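Local coordinates for protein CRISPR-associated endoribonuclease Cse3 (Thermus thermophilus, PDB 2Y8Y) that cleaves CRISPR transcripts into crRNA as an endoribonuclease of antiviral defence and keeps hold of the RNA after it has been processed, at residues L103-A108 and K126-L130; L93-R98 and R183-P189; W6-L10 and T69-W73; S16-D22 and D77-A81. All blocks are in the same frame, centred on the assembly; numbering follows the deposited sequence.

Contact 1 of 4, residues L103-A108 and K126-L130; sequences LRANPA and KVAWL
P107 lies over one face of the W129 indole, with its CA above the six-membered ring. P107 CA stands 3.7 Å from the centroid of that ring and 15° off its normal, which meets the geometry of a CH-pi contact; the pyrrolidine continues along the same face, with P107 CB 3.7 Å from W129 CD2. The A108 backbone N lies above this face too, offset toward the rim, so the indole is covered by a run of chain as well as by a proline ring. The two side chains cross at about a right angle. The methyl of A105 comes obliquely at the far end of the six-membered ring, 3.7 Å from W129 CZ3. W129 reaches this place because its CG lies anti to the backbone N (chi1 178°), which carries the indole off the helix toward the strand.

Two smaller aliphatic contacts flank the indole. L103 CD2 meets L130 CD1 at 3.8 Å, the two leucines sliding past each other in opposite directions, and P107 CG packs on K126 CG at 4.1 Å. K126 then runs on extended, and its ammonium group leaves the interface for a salt bridge with D155.

All the touching residues are buried, and the contacts are mainly those of carbon atoms on the indole and between aliphatic chains. This is helix-on-sheet packing in a ferredoxin-like, Cas6-family protein: helix 123-136 lies against strand 98-110 of the larger antiparallel sheet. Backbone bonds from L103 to F180 and from A105 to V178 tie that strand to strand 173-186.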
loop_
_atom_site.group_PDB
_atom_site.type_symbol
_atom_site.label_atom_id
_atom_site.label_comp_id
_atom_site.label_asym_id
_atom_site.label_seq_id
_atom_site.Cartn_x
_atom_site.Cartn_y
_atom_site.Cartn_z
ATOM N N LEU A 103 -1.196 6.861 -1.117
ATOM C CA LEU A 103 -0.205 5.829 -1.386
ATOM C C LEU A 103 1.048 6.112 -0.596
ATOM O O LEU A 103 1.689 7.150 -0.797
ATOM C CB LEU A 103 0.167 5.772 -2.872
ATOM C CG LEU A 103 1.393 4.914 -3.229
ATOM C CD1 LEU A 103 1.142 3.432 -2.867
ATOM C CD2 LEU A 103 1.765 5.077 -4.719
ATOM N N ARG A 104 1.407 5.183 0.284
ATOM C CA ARG A 104 2.683 5.254 0.976
ATOM C C ARG A 104 3.645 4.353 0.219
ATOM O O ARG A 104 3.421 3.147 0.132
ATOM C CB ARG A 104 2.539 4.761 2.416
ATOM C CG ARG A 104 3.666 5.262 3.311
ATOM C CD ARG A 104 3.594 4.671 4.717
ATOM N NE ARG A 104 4.473 5.400 5.622
ATOM C CZ ARG A 104 4.727 5.035 6.871
ATOM N NH1 ARG A 104 4.184 3.928 7.364
ATOM N NH2 ARG A 104 5.539 5.776 7.618
ATOM N N ALA A 105 4.704 4.938 -0.340
ATOM C CA ALA A 105 5.550 4.235 -1.305
ATOM C C ALA A 105 7.022 4.436 -1.033
ATOM O O ALA A 105 7.402 5.249 -0.202
ATOM C CB ALA A 105 5.253 4.722 -2.701
ATOM N N ASN A 106 7.829 3.668 -1.762
ATOM C CA ASN A 106 9.288 3.787 -1.747
ATOM C C ASN A 106 9.752 4.133 -3.154
ATOM O O ASN A 106 10.159 3.248 -3.903
ATOM C CB ASN A 106 9.891 2.456 -1.271
ATOM C CG ASN A 106 11.410 2.418 -1.314
ATOM O OD1 ASN A 106 11.989 1.464 -1.840
ATOM N ND2 ASN A 106 12.064 3.426 -0.733
ATOM N N PRO A 107 9.660 5.419 -3.538
ATOM C CA PRO A 107 10.074 5.787 -4.896
ATOM C C PRO A 107 11.535 5.420 -5.105
ATOM O O PRO A 107 12.387 5.763 -4.282
ATOM C CB PRO A 107 9.863 7.310 -4.937
ATOM C CG PRO A 107 8.812 7.582 -3.851
ATOM C CD PRO A 107 9.159 6.579 -2.775
ATOM N N ALA A 108 11.826 4.721 -6.199
ATOM C CA ALA A 108 13.134 4.111 -6.388
ATOM C C ALA A 108 13.461 3.961 -7.858
ATOM O O ALA A 108 12.596 4.114 -8.722
ATOM C CB ALA A 108 13.180 2.731 -5.696
ATOM N N LYS A 126 10.538 12.239 -6.709
ATOM C CA LYS A 126 9.504 11.418 -6.088
ATOM C C LYS A 126 8.141 11.616 -6.752
ATOM O O LYS A 126 7.450 10.634 -7.043
ATOM C CB LYS A 126 9.436 11.706 -4.590
ATOM C CG LYS A 126 10.671 11.206 -3.856
ATOM C CD LYS A 126 10.887 11.850 -2.506
ATOM C CE LYS A 126 12.102 11.241 -1.834
ATOM N NZ LYS A 126 12.505 12.009 -0.640
ATOM N N VAL A 127 7.784 12.871 -7.022
ATOM C CA VAL A 127 6.545 13.184 -7.741
ATOM C C VAL A 127 6.575 12.657 -9.180
ATOM O O VAL A 127 5.592 12.087 -9.655
ATOM C CB VAL A 127 6.238 14.687 -7.711
ATOM C CG1 VAL A 127 5.073 15.009 -8.641
ATOM C CG2 VAL A 127 5.901 15.109 -6.286
ATOM N N ALA A 128 7.703 12.813 -9.866
ATOM C CA ALA A 128 7.818 12.299 -11.230
ATOM C C ALA A 128 7.659 10.782 -11.253
ATOM O O ALA A 128 7.039 10.219 -12.164
ATOM C CB ALA A 128 9.154 12.721 -11.858
ATOM N N TRP A 129 8.236 10.121 -10.257
ATOM C CA TRP A 129 8.108 8.683 -10.128
ATOM C C TRP A 129 6.628 8.313 -9.983
ATOM O O TRP A 129 6.125 7.428 -10.684
ATOM C CB TRP A 129 8.910 8.194 -8.919
ATOM C CG TRP A 129 8.807 6.706 -8.644
ATOM C CD1 TRP A 129 9.601 5.735 -9.175
ATOM C CD2 TRP A 129 7.892 6.036 -7.766
ATOM N NE1 TRP A 129 9.242 4.503 -8.691
ATOM C CE2 TRP A 129 8.194 4.660 -7.814
ATOM C CE3 TRP A 129 6.833 6.465 -6.950
ATOM C CZ2 TRP A 129 7.485 3.702 -7.087
ATOM C CZ3 TRP A 129 6.126 5.505 -6.209
ATOM C CH2 TRP A 129 6.459 4.142 -6.290
ATOM N N LEU A 130 5.922 8.983 -9.078
ATOM C CA LEU A 130 4.500 8.692 -8.882
ATOM C C LEU A 130 3.750 8.876 -10.198
ATOM O O LEU A 130 2.929 8.038 -10.568
ATOM C CB LEU A 130 3.910 9.615 -7.821
ATOM C CG LEU A 130 2.408 9.439 -7.607
ATOM C CD1 LEU A 130 2.082 8.085 -6.961
ATOM C CD2 LEU A 130 1.959 10.578 -6.745
#

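Contact 2 of 4, residues L93-R98 and R183-P189; sequences LKPGQR and RLEVVDP
G96 N gives a hydrogen bond to V186 O at 2.8 Å with an N-H...O angle of 163°. V186 N in turn donates to Q97 O at 2.9 Å. The same Q97 oxygen receives a CA-H...O contact from E185 CA at 3.1 Å. V186 also presses its side chain into the bend of residues 93-98, where CB lies 3.2 Å from K94 O and CG2 reaches L93 CD2. Next to it P95 CD packs on P189 CG at 3.7 Å, the two proline rings crossing at about a right angle.

The bend is a type II beta turn from K94 to Q97, closed by Q97 N to K94 O, with G96 supplying the positive phi (91°). It leads directly into strand 98-110, whose first residue, R98, forms an antiparallel non-hydrogen-bonded pair with E185. The turn thus extends the pairing of strands 98-110 and 173-186 to the surface end of the larger sheet.

Further out, Q97 braces the turn: its extended side chain returns OE1 to K94 N at 3.1 Å, the donor standing above the amide plane. A water donates to both G96 O and E185 OE1. The like-charged guanidinium groups of R98 and R183 are 17° from parallel but not face to face: R183 NH2 lies at the edge of the R98 group, 4.2 Å from R98 NE, and R183 has a cation-pi partner in W149. D188 is the N-cap of helix 189-198, its OD1 making a weak hydrogen bond to E190 N; L93 rests on that helix through A192 and L196.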
loop_
_atom_site.group_PDB
_atom_site.type_symbol
_atom_site.label_atom_id
_atom_site.label_comp_id
_atom_site.label_asym_id
_atom_site.label_seq_id
_atom_site.Cartn_x
_atom_site.Cartn_y
_atom_site.Cartn_z
ATOM N N LEU A 93 -14.120 0.530 -12.106
ATOM C CA LEU A 93 -13.385 1.678 -12.631
ATOM C C LEU A 93 -13.855 1.996 -14.039
ATOM O O LEU A 93 -14.053 1.094 -14.850
ATOM C CB LEU A 93 -11.886 1.394 -12.610
ATOM C CG LEU A 93 -11.342 1.055 -11.222
ATOM C CD1 LEU A 93 -9.884 0.605 -11.315
ATOM C CD2 LEU A 93 -11.482 2.232 -10.264
ATOM N N LYS A 94 -14.048 3.274 -14.335
ATOM C CA LYS A 94 -14.518 3.669 -15.658
ATOM C C LYS A 94 -13.600 4.727 -16.262
ATOM O O LYS A 94 -12.985 5.504 -15.546
ATOM C CB LYS A 94 -15.948 4.186 -15.583
ATOM C CG LYS A 94 -16.947 3.092 -15.187
ATOM C CD LYS A 94 -18.385 3.536 -15.329
ATOM C CE LYS A 94 -19.345 2.400 -14.985
ATOM N NZ LYS A 94 -19.224 1.974 -13.560
ATOM N N PRO A 95 -13.485 4.757 -17.594
ATOM C CA PRO A 95 -12.581 5.751 -18.180
ATOM C C PRO A 95 -12.986 7.180 -17.824
ATOM O O PRO A 95 -14.147 7.561 -17.987
ATOM C CB PRO A 95 -12.721 5.511 -19.689
ATOM C CG PRO A 95 -13.249 4.104 -19.800
ATOM C CD PRO A 95 -14.138 3.920 -18.613
ATOM N N GLY A 96 -12.033 7.950 -17.309
ATOM C CA GLY A 96 -12.277 9.338 -16.958
ATOM C C GLY A 96 -12.729 9.545 -15.519
ATOM O O GLY A 96 -12.872 10.672 -15.056
ATOM N N GLN A 97 -12.993 8.456 -14.819
ATOM C CA GLN A 97 -13.466 8.552 -13.445
ATOM C C GLN A 97 -12.428 9.230 -12.562
ATOM O O GLN A 97 -11.260 8.863 -12.574
ATOM C CB GLN A 97 -13.744 7.155 -12.912
ATOM C CG GLN A 97 -14.328 7.135 -11.512
ATOM C CD GLN A 97 -14.581 5.733 -11.038
ATOM O OE1 GLN A 97 -14.045 4.781 -11.595
ATOM N NE2 GLN A 97 -15.401 5.593 -9.997
ATOM N N ARG A 98 -12.869 10.212 -11.780
ATOM C CA ARG A 98 -11.981 10.933 -10.882
ATOM C C ARG A 98 -12.045 10.353 -9.477
ATOM O O ARG A 98 -13.135 10.107 -8.939
ATOM C CB ARG A 98 -12.369 12.408 -10.859
ATOM C CG ARG A 98 -12.067 13.122 -12.165
ATOM C CD ARG A 98 -12.548 14.562 -12.140
ATOM N NE ARG A 98 -11.714 15.424 -12.971
ATOM C CZ ARG A 98 -11.911 15.637 -14.267
ATOM N NH1 ARG A 98 -12.922 15.048 -14.892
ATOM N NH2 ARG A 98 -11.097 16.441 -14.939
ATOM N N ARG A 183 -5.358 13.601 -6.189
ATOM C CA ARG A 183 -6.506 13.241 -7.020
ATOM C C ARG A 183 -5.998 12.750 -8.364
ATOM O O ARG A 183 -5.051 13.291 -8.941
ATOM C CB ARG A 183 -7.452 14.434 -7.197
ATOM C CG ARG A 183 -8.122 14.876 -5.917
ATOM C CD ARG A 183 -9.060 16.055 -6.150
ATOM N NE ARG A 183 -10.235 15.705 -6.954
ATOM C CZ ARG A 183 -10.555 16.289 -8.106
ATOM N NH1 ARG A 183 -9.787 17.249 -8.600
ATOM N NH2 ARG A 183 -11.641 15.913 -8.764
ATOM N N LEU A 184 -6.629 11.698 -8.852
ATOM C CA LEU A 184 -6.244 11.104 -10.120
ATOM C C LEU A 184 -7.468 10.771 -10.958
ATOM O O LEU A 184 -8.612 10.908 -10.505
ATOM C CB LEU A 184 -5.354 9.875 -9.906
ATOM C CG LEU A 184 -5.899 8.729 -9.042
ATOM C CD1 LEU A 184 -7.074 8.028 -9.717
ATOM C CD2 LEU A 184 -4.799 7.722 -8.742
ATOM N N GLU A 185 -7.230 10.360 -12.195
ATOM C CA GLU A 185 -8.305 9.835 -13.027
ATOM C C GLU A 185 -7.932 8.465 -13.573
ATOM O O GLU A 185 -6.748 8.147 -13.753
ATOM C CB GLU A 185 -8.661 10.795 -14.164
ATOM C CG GLU A 185 -7.534 11.070 -15.132
ATOM C CD GLU A 185 -7.987 11.903 -16.323
ATOM O OE1 GLU A 185 -9.180 11.835 -16.684
ATOM O OE2 GLU A 185 -7.144 12.612 -16.903
ATOM N N VAL A 186 -8.956 7.662 -13.836
ATOM C CA VAL A 186 -8.802 6.372 -14.492
ATOM C C VAL A 186 -8.637 6.603 -15.989
ATOM O O VAL A 186 -9.428 7.318 -16.611
ATOM C CB VAL A 186 -10.049 5.513 -14.259
ATOM C CG1 VAL A 186 -9.955 4.183 -15.023
ATOM C CG2 VAL A 186 -10.244 5.295 -12.781
ATOM N N VAL A 187 -7.593 6.017 -16.565
ATOM C CA VAL A 187 -7.361 6.139 -17.999
ATOM C C VAL A 187 -7.742 4.842 -18.701
ATOM O O VAL A 187 -8.529 4.840 -19.655
ATOM C CB VAL A 187 -5.885 6.526 -18.265
ATOM C CG1 VAL A 187 -5.591 6.566 -19.765
ATOM C CG2 VAL A 187 -5.597 7.869 -17.649
ATOM N N ASP A 188 -7.214 3.735 -18.192
ATOM C CA ASP A 188 -7.454 2.405 -18.733
ATOM C C ASP A 188 -7.936 1.524 -17.580
ATOM O O ASP A 188 -7.140 1.115 -16.743
ATOM C CB ASP A 188 -6.140 1.871 -19.315
ATOM C CG ASP A 188 -6.239 0.440 -19.820
ATOM O OD1 ASP A 188 -7.247 -0.236 -19.558
ATOM O OD2 ASP A 188 -5.278 -0.008 -20.479
ATOM N N PRO A 189 -9.244 1.245 -17.515
ATOM C CA PRO A 189 -9.761 0.471 -16.379
ATOM C C PRO A 189 -9.089 -0.886 -16.187
ATOM O O PRO A 189 -8.890 -1.295 -15.040
ATOM C CB PRO A 189 -11.243 0.297 -16.717
ATOM C CG PRO A 189 -11.553 1.515 -17.517
ATOM C CD PRO A 189 -10.332 1.783 -18.354
HETATM O O HOH W 1 -11.451 12.970 -15.931
#

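Contact 3 of 4, residues W6-L10 and T69-W73; sequences WLTKL and TEPDW
T8 OG1 accepts a hydrogen bond from the indole nitrogen of W73, NE1, at 2.9 Å. The bond is bent, with an N-H...O angle of 139°, and the oxygen sits at the ring edge but 26° out of its plane. The threonine methyl shares the approach, CG2 lying 3.3 Å from W73 NE1, which brings an apolar branch and a polar branch of T8 to the same corner of the indole. Two residues along, L10 CD1 rests over a face of the W73 ring, 4.1 Å from CZ3.

At the other end the roles change, and the strand supplies the aromatic ring. E70 CG lies over the face of the six-membered ring of W6, 3.8 Å from its centroid, while P71 CD stands over the five-membered ring on the same face; both are CH-pi contacts. With CG anti to the backbone N and an extended chain, E70 lays its carboxylate 3° from parallel to the W6 ring. The main chain of the loop joins in through T69 O, which is 3.5 Å from W6 CD1.

W6, T8 and L10 all point toward the loop, as residues two apart on a strand should. Strand 5-12 is an inner strand of the four-stranded antiparallel sheet, between 62-67 and 81-89. L33 of helix 26-34 touches both L10 and W73, so the loop and helix 26-34 together cover this face of the sheet, as part of a ferredoxin-like fold.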
loop_
_atom_site.group_PDB
_atom_site.type_symbol
_atom_site.label_atom_id
_atom_site.label_comp_id
_atom_site.label_asym_id
_atom_site.label_seq_id
_atom_site.Cartn_x
_atom_site.Cartn_y
_atom_site.Cartn_z
ATOM N N TRP A 6 -10.402 -7.648 -0.666
ATOM C CA TRP A 6 -10.896 -7.517 0.699
ATOM C C TRP A 6 -10.133 -6.436 1.437
ATOM O O TRP A 6 -8.901 -6.415 1.418
ATOM C CB TRP A 6 -10.741 -8.835 1.455
ATOM C CG TRP A 6 -11.644 -9.899 0.951
ATOM C CD1 TRP A 6 -11.440 -10.698 -0.128
ATOM C CD2 TRP A 6 -12.910 -10.276 1.506
ATOM N NE1 TRP A 6 -12.510 -11.563 -0.284
ATOM C CE2 TRP A 6 -13.421 -11.321 0.711
ATOM C CE3 TRP A 6 -13.654 -9.832 2.605
ATOM C CZ2 TRP A 6 -14.653 -11.929 0.979
ATOM C CZ3 TRP A 6 -14.868 -10.437 2.869
ATOM C CH2 TRP A 6 -15.355 -11.472 2.060
ATOM N N LEU A 7 -10.865 -5.540 2.087
ATOM C CA LEU A 7 -10.270 -4.533 2.939
ATOM C C LEU A 7 -10.593 -4.836 4.389
ATOM O O LEU A 7 -11.761 -4.971 4.745
ATOM C CB LEU A 7 -10.806 -3.146 2.593
ATOM C CG LEU A 7 -10.512 -2.724 1.163
ATOM C CD1 LEU A 7 -10.925 -1.279 0.915
ATOM C CD2 LEU A 7 -9.033 -2.939 0.891
ATOM N N THR A 8 -9.564 -4.952 5.222
ATOM C CA THR A 8 -9.756 -5.134 6.656
ATOM C C THR A 8 -9.127 -3.975 7.397
ATOM O O THR A 8 -7.968 -3.654 7.177
ATOM C CB THR A 8 -9.081 -6.424 7.165
ATOM O OG1 THR A 8 -9.540 -7.541 6.393
ATOM C CG2 THR A 8 -9.381 -6.661 8.649
ATOM N N LYS A 9 -9.899 -3.351 8.280
ATOM C CA LYS A 9 -9.354 -2.369 9.198
ATOM C C LYS A 9 -9.048 -3.051 10.521
ATOM O O LYS A 9 -9.941 -3.640 11.147
ATOM C CB LYS A 9 -10.353 -1.236 9.423
ATOM C CG LYS A 9 -9.900 -0.192 10.427
ATOM C CD LYS A 9 -10.904 0.945 10.498
ATOM C CE LYS A 9 -10.738 1.761 11.765
ATOM N NZ LYS A 9 -11.871 2.713 11.936
ATOM N N LEU A 10 -7.790 -2.985 10.943
ATOM C CA LEU A 10 -7.398 -3.462 12.265
ATOM C C LEU A 10 -7.036 -2.276 13.144
ATOM O O LEU A 10 -6.236 -1.430 12.752
ATOM C CB LEU A 10 -6.193 -4.404 12.178
ATOM C CG LEU A 10 -6.251 -5.575 11.199
ATOM C CD1 LEU A 10 -4.884 -6.231 11.070
ATOM C CD2 LEU A 10 -7.295 -6.608 11.611
ATOM N N THR A 69 -7.700 -12.422 -1.536
ATOM C CA THR A 69 -8.481 -13.591 -1.136
ATOM C C THR A 69 -9.052 -13.339 0.243
ATOM O O THR A 69 -8.636 -12.433 0.942
ATOM C CB THR A 69 -7.632 -14.873 -1.152
ATOM O OG1 THR A 69 -6.679 -14.861 -0.074
ATOM C CG2 THR A 69 -6.889 -15.003 -2.483
ATOM N N GLU A 70 -10.036 -14.134 0.638
ATOM C CA GLU A 70 -10.729 -13.850 1.878
ATOM C C GLU A 70 -9.831 -14.178 3.060
ATOM O O GLU A 70 -9.391 -15.313 3.208
ATOM C CB GLU A 70 -12.035 -14.641 1.968
ATOM C CG GLU A 70 -12.900 -14.159 3.110
ATOM C CD GLU A 70 -14.195 -14.919 3.218
ATOM O OE1 GLU A 70 -14.446 -15.764 2.341
ATOM O OE2 GLU A 70 -14.955 -14.667 4.180
ATOM N N PRO A 71 -9.549 -13.177 3.903
ATOM C CA PRO A 71 -8.631 -13.410 5.019
ATOM C C PRO A 71 -9.320 -14.138 6.164
ATOM O O PRO A 71 -10.542 -14.061 6.288
ATOM C CB PRO A 71 -8.263 -11.990 5.456
ATOM C CG PRO A 71 -9.484 -11.179 5.120
ATOM C CD PRO A 71 -10.089 -11.804 3.898
ATOM N N ASP A 72 -8.549 -14.850 6.977
ATOM C CA ASP A 72 -9.093 -15.403 8.211
ATOM C C ASP A 72 -8.332 -14.813 9.394
ATOM O O ASP A 72 -7.199 -15.195 9.703
ATOM C CB ASP A 72 -9.091 -16.936 8.222
ATOM C CG ASP A 72 -10.031 -17.507 9.288
ATOM O OD1 ASP A 72 -10.110 -16.893 10.371
ATOM O OD2 ASP A 72 -10.711 -18.545 9.054
ATOM N N TRP A 73 -8.971 -13.858 10.050
ATOM C CA TRP A 73 -8.321 -13.130 11.125
ATOM C C TRP A 73 -8.365 -13.828 12.480
ATOM O O TRP A 73 -7.900 -13.276 13.470
ATOM C CB TRP A 73 -8.866 -11.703 11.220
ATOM C CG TRP A 73 -8.540 -10.924 9.999
ATOM C CD1 TRP A 73 -9.403 -10.532 9.016
ATOM C CD2 TRP A 73 -7.238 -10.486 9.587
ATOM N NE1 TRP A 73 -8.726 -9.850 8.033
ATOM C CE2 TRP A 73 -7.395 -9.811 8.356
ATOM C CE3 TRP A 73 -5.960 -10.585 10.146
ATOM C CZ2 TRP A 73 -6.315 -9.235 7.673
ATOM C CZ3 TRP A 73 -4.894 -10.011 9.475
ATOM C CH2 TRP A 73 -5.077 -9.351 8.241
#

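Contact 4 of 4, residues S16-D22 and D77-A81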
loop_
_atom_site.group_PDB
_atom_site.type_symbol
_atom_site.label_atom_id
_atom_site.label_comp_id
_atom_site.label_asym_id
_atom_site.label_seq_id
_atom_site.Cartn_x
_atom_site.Cartn_y
_atom_site.Cartn_z
ATOM N N SER A 16 -1.113 -4.647 24.022
ATOM C CA SER A 16 -0.560 -5.919 23.577
ATOM C C SER A 16 0.913 -5.800 23.214
ATOM O O SER A 16 1.288 -4.968 22.388
ATOM C CB SER A 16 -1.325 -6.443 22.365
ATOM O OG SER A 16 -0.550 -7.411 21.679
ATOM N N ARG A 17 1.743 -6.639 23.824
ATOM C CA ARG A 17 3.165 -6.665 23.500
ATOM C C ARG A 17 3.382 -7.026 22.034
ATOM O O ARG A 17 4.247 -6.459 21.368
ATOM C CB ARG A 17 3.901 -7.662 24.392
ATOM C CG ARG A 17 5.373 -7.820 24.049
ATOM C CD ARG A 17 6.011 -8.909 24.889
ATOM N NE ARG A 17 5.833 -8.661 26.315
ATOM C CZ ARG A 17 6.268 -9.471 27.273
ATOM N NH1 ARG A 17 6.909 -10.589 26.960
ATOM N NH2 ARG A 17 6.061 -9.163 28.546
ATOM N N ALA A 18 2.593 -7.982 21.551
ATOM C CA ALA A 18 2.663 -8.430 20.164
ATOM C C ALA A 18 2.333 -7.291 19.213
ATOM O O ALA A 18 3.004 -7.101 18.197
ATOM C CB ALA A 18 1.721 -9.598 19.939
ATOM N N ALA A 19 1.290 -6.537 19.544
ATOM C CA ALA A 19 0.895 -5.395 18.735
ATOM C C ALA A 19 2.009 -4.351 18.691
ATOM O O ALA A 19 2.360 -3.861 17.619
ATOM C CB ALA A 19 -0.398 -4.787 19.260
ATOM N N ARG A 20 2.572 -4.021 19.852
ATOM C CA ARG A 20 3.653 -3.037 19.914
ATOM C C ARG A 20 4.876 -3.506 19.128
ATOM O O ARG A 20 5.536 -2.716 18.453
ATOM C CB ARG A 20 4.032 -2.727 21.365
ATOM C CG ARG A 20 2.949 -2.005 22.143
ATOM C CD ARG A 20 3.488 -1.510 23.478
ATOM N NE ARG A 20 4.130 -2.581 24.235
ATOM C CZ ARG A 20 3.524 -3.299 25.175
ATOM N NH1 ARG A 20 2.255 -3.065 25.478
ATOM N NH2 ARG A 20 4.187 -4.253 25.814
ATOM N N ARG A 21 5.163 -4.802 19.205
ATOM C CA ARG A 21 6.266 -5.393 18.452
ATOM C C ARG A 21 6.083 -5.205 16.948
ATOM O O ARG A 21 6.988 -4.747 16.253
ATOM C CB ARG A 21 6.373 -6.883 18.759
ATOM C CG ARG A 21 7.396 -7.617 17.909
ATOM C CD ARG A 21 7.092 -9.104 17.873
ATOM N NE ARG A 21 5.794 -9.370 17.257
ATOM C CZ ARG A 21 4.988 -10.368 17.601
ATOM N NH1 ARG A 21 5.341 -11.207 18.568
ATOM N NH2 ARG A 21 3.827 -10.526 16.979
ATOM N N ASP A 22 4.906 -5.567 16.447
ATOM C CA ASP A 22 4.623 -5.432 15.024
ATOM C C ASP A 22 4.594 -3.979 14.584
ATOM O O ASP A 22 4.971 -3.656 13.463
ATOM C CB ASP A 22 3.294 -6.093 14.667
ATOM C CG ASP A 22 3.336 -7.594 14.812
ATOM O OD1 ASP A 22 4.442 -8.139 15.024
ATOM O OD2 ASP A 22 2.265 -8.231 14.705
ATOM N N ASP A 77 -3.591 -13.035 17.662
ATOM C CA ASP A 77 -3.590 -13.281 19.098
ATOM C C ASP A 77 -4.782 -12.600 19.742
ATOM O O ASP A 77 -5.232 -11.555 19.277
ATOM C CB ASP A 77 -2.315 -12.729 19.747
ATOM C CG ASP A 77 -1.058 -13.427 19.274
ATOM O OD1 ASP A 77 -1.163 -14.432 18.542
ATOM O OD2 ASP A 77 0.042 -12.971 19.649
ATOM N N GLU A 78 -5.287 -13.177 20.827
ATOM C CA GLU A 78 -6.319 -12.499 21.594
ATOM C C GLU A 78 -5.761 -11.184 22.124
ATOM O O GLU A 78 -4.627 -11.125 22.594
ATOM C CB GLU A 78 -6.819 -13.379 22.745
ATOM C CG GLU A 78 -7.559 -14.624 22.284
ATOM C CD GLU A 78 -8.706 -14.304 21.341
ATOM O OE1 GLU A 78 -9.235 -13.174 21.406
ATOM O OE2 GLU A 78 -9.076 -15.181 20.531
ATOM N N GLY A 79 -6.556 -10.124 22.028
ATOM C CA GLY A 79 -6.148 -8.826 22.530
ATOM C C GLY A 79 -5.230 -8.049 21.603
ATOM O O GLY A 79 -4.879 -6.908 21.899
ATOM N N TYR A 80 -4.846 -8.655 20.480
ATOM C CA TYR A 80 -3.940 -8.020 19.522
ATOM C C TYR A 80 -4.579 -6.801 18.868
ATOM O O TYR A 80 -3.987 -5.717 18.829
ATOM C CB TYR A 80 -3.510 -9.027 18.451
ATOM C CG TYR A 80 -2.575 -8.493 17.384
ATOM C CD1 TYR A 80 -1.199 -8.525 17.562
ATOM C CD2 TYR A 80 -3.069 -7.990 16.186
ATOM C CE1 TYR A 80 -0.337 -8.054 16.580
ATOM C CE2 TYR A 80 -2.217 -7.520 15.200
ATOM C CZ TYR A 80 -0.853 -7.552 15.407
ATOM O OH TYR A 80 -0.010 -7.083 14.424
ATOM N N ALA A 81 -5.793 -6.979 18.354
ATOM C CA ALA A 81 -6.467 -5.893 17.663
ATOM C C ALA A 81 -7.983 -6.014 17.690
ATOM O O ALA A 81 -8.540 -7.096 17.898
ATOM C CB ALA A 81 -5.976 -5.810 16.222
HETATM O O HOH W 2 -2.018 -9.742 22.082
#
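The beginning of helix 17-24, the first helix after strand 5-12 of the ferredoxin-like domain, packs here on a type II beta turn from D77 to Y80. Its N-cap is S16, whose OG accepts from A19 N at 3.0 Å. That hydroxyl is also 2.8 Å from a water which donates to E78 O, so the capping residue is linked to the turn as well; S16 CB meets G79 O directly.

Y80 does most of the packing. Its CG is anti to the backbone N (chi1 180°), which carries the ring along the helix from A18 to D22. The methyl of A19 lies over one face, whereas that of A18 comes in the ring plane at an edge, 3.9 Å from Y80 CD1. At the far end Y80 OH donates to D22 OD2 at 2.6 Å, and the oxygen accepts on its anti lone pair; the carboxylate and ring planes are turned 61° apart.

The other oxygen of D22 is occupied by R21, which grips it side-on through two nitrogens. R21 NE lies 2.9 Å from D22 OD1, and both donors come from the same face of the carboxylate. T32 of helix 26-34 adds a hydrogen bond at D22 OD2, so this buried carboxylate has four hydrogen bonds, two at each oxygen. Such a surrounding would be expected to stabilise the negative charge of D22 and to fix its rotation, about 8 Å from the side chain of Y27, the residue inferred to stabilise the transition state.

How the contacts relate
From the N terminus, strand 5-12 opens contact 3 and helix 17-24 opens contact 4. Contact 3 closes at residues 69-73 and contact 4 at 77-81, so their segments alternate and the two cross. They also touch, L10 CB lying 4.3 Å from A81 CB, and both bring the connection between strands 62-67 and 81-89 onto the first strand and helix. The chain then passes to the larger sheet. Contact 2 opens at 93-98 and closes only at 183-189; within that span contact 1 joins strand 98-110 to helix 123-136. Contacts 1 and 2 share the sheet, with centres about 19 Å apart, whereas the centres of contacts 2 and 4 are about 38 Å apart.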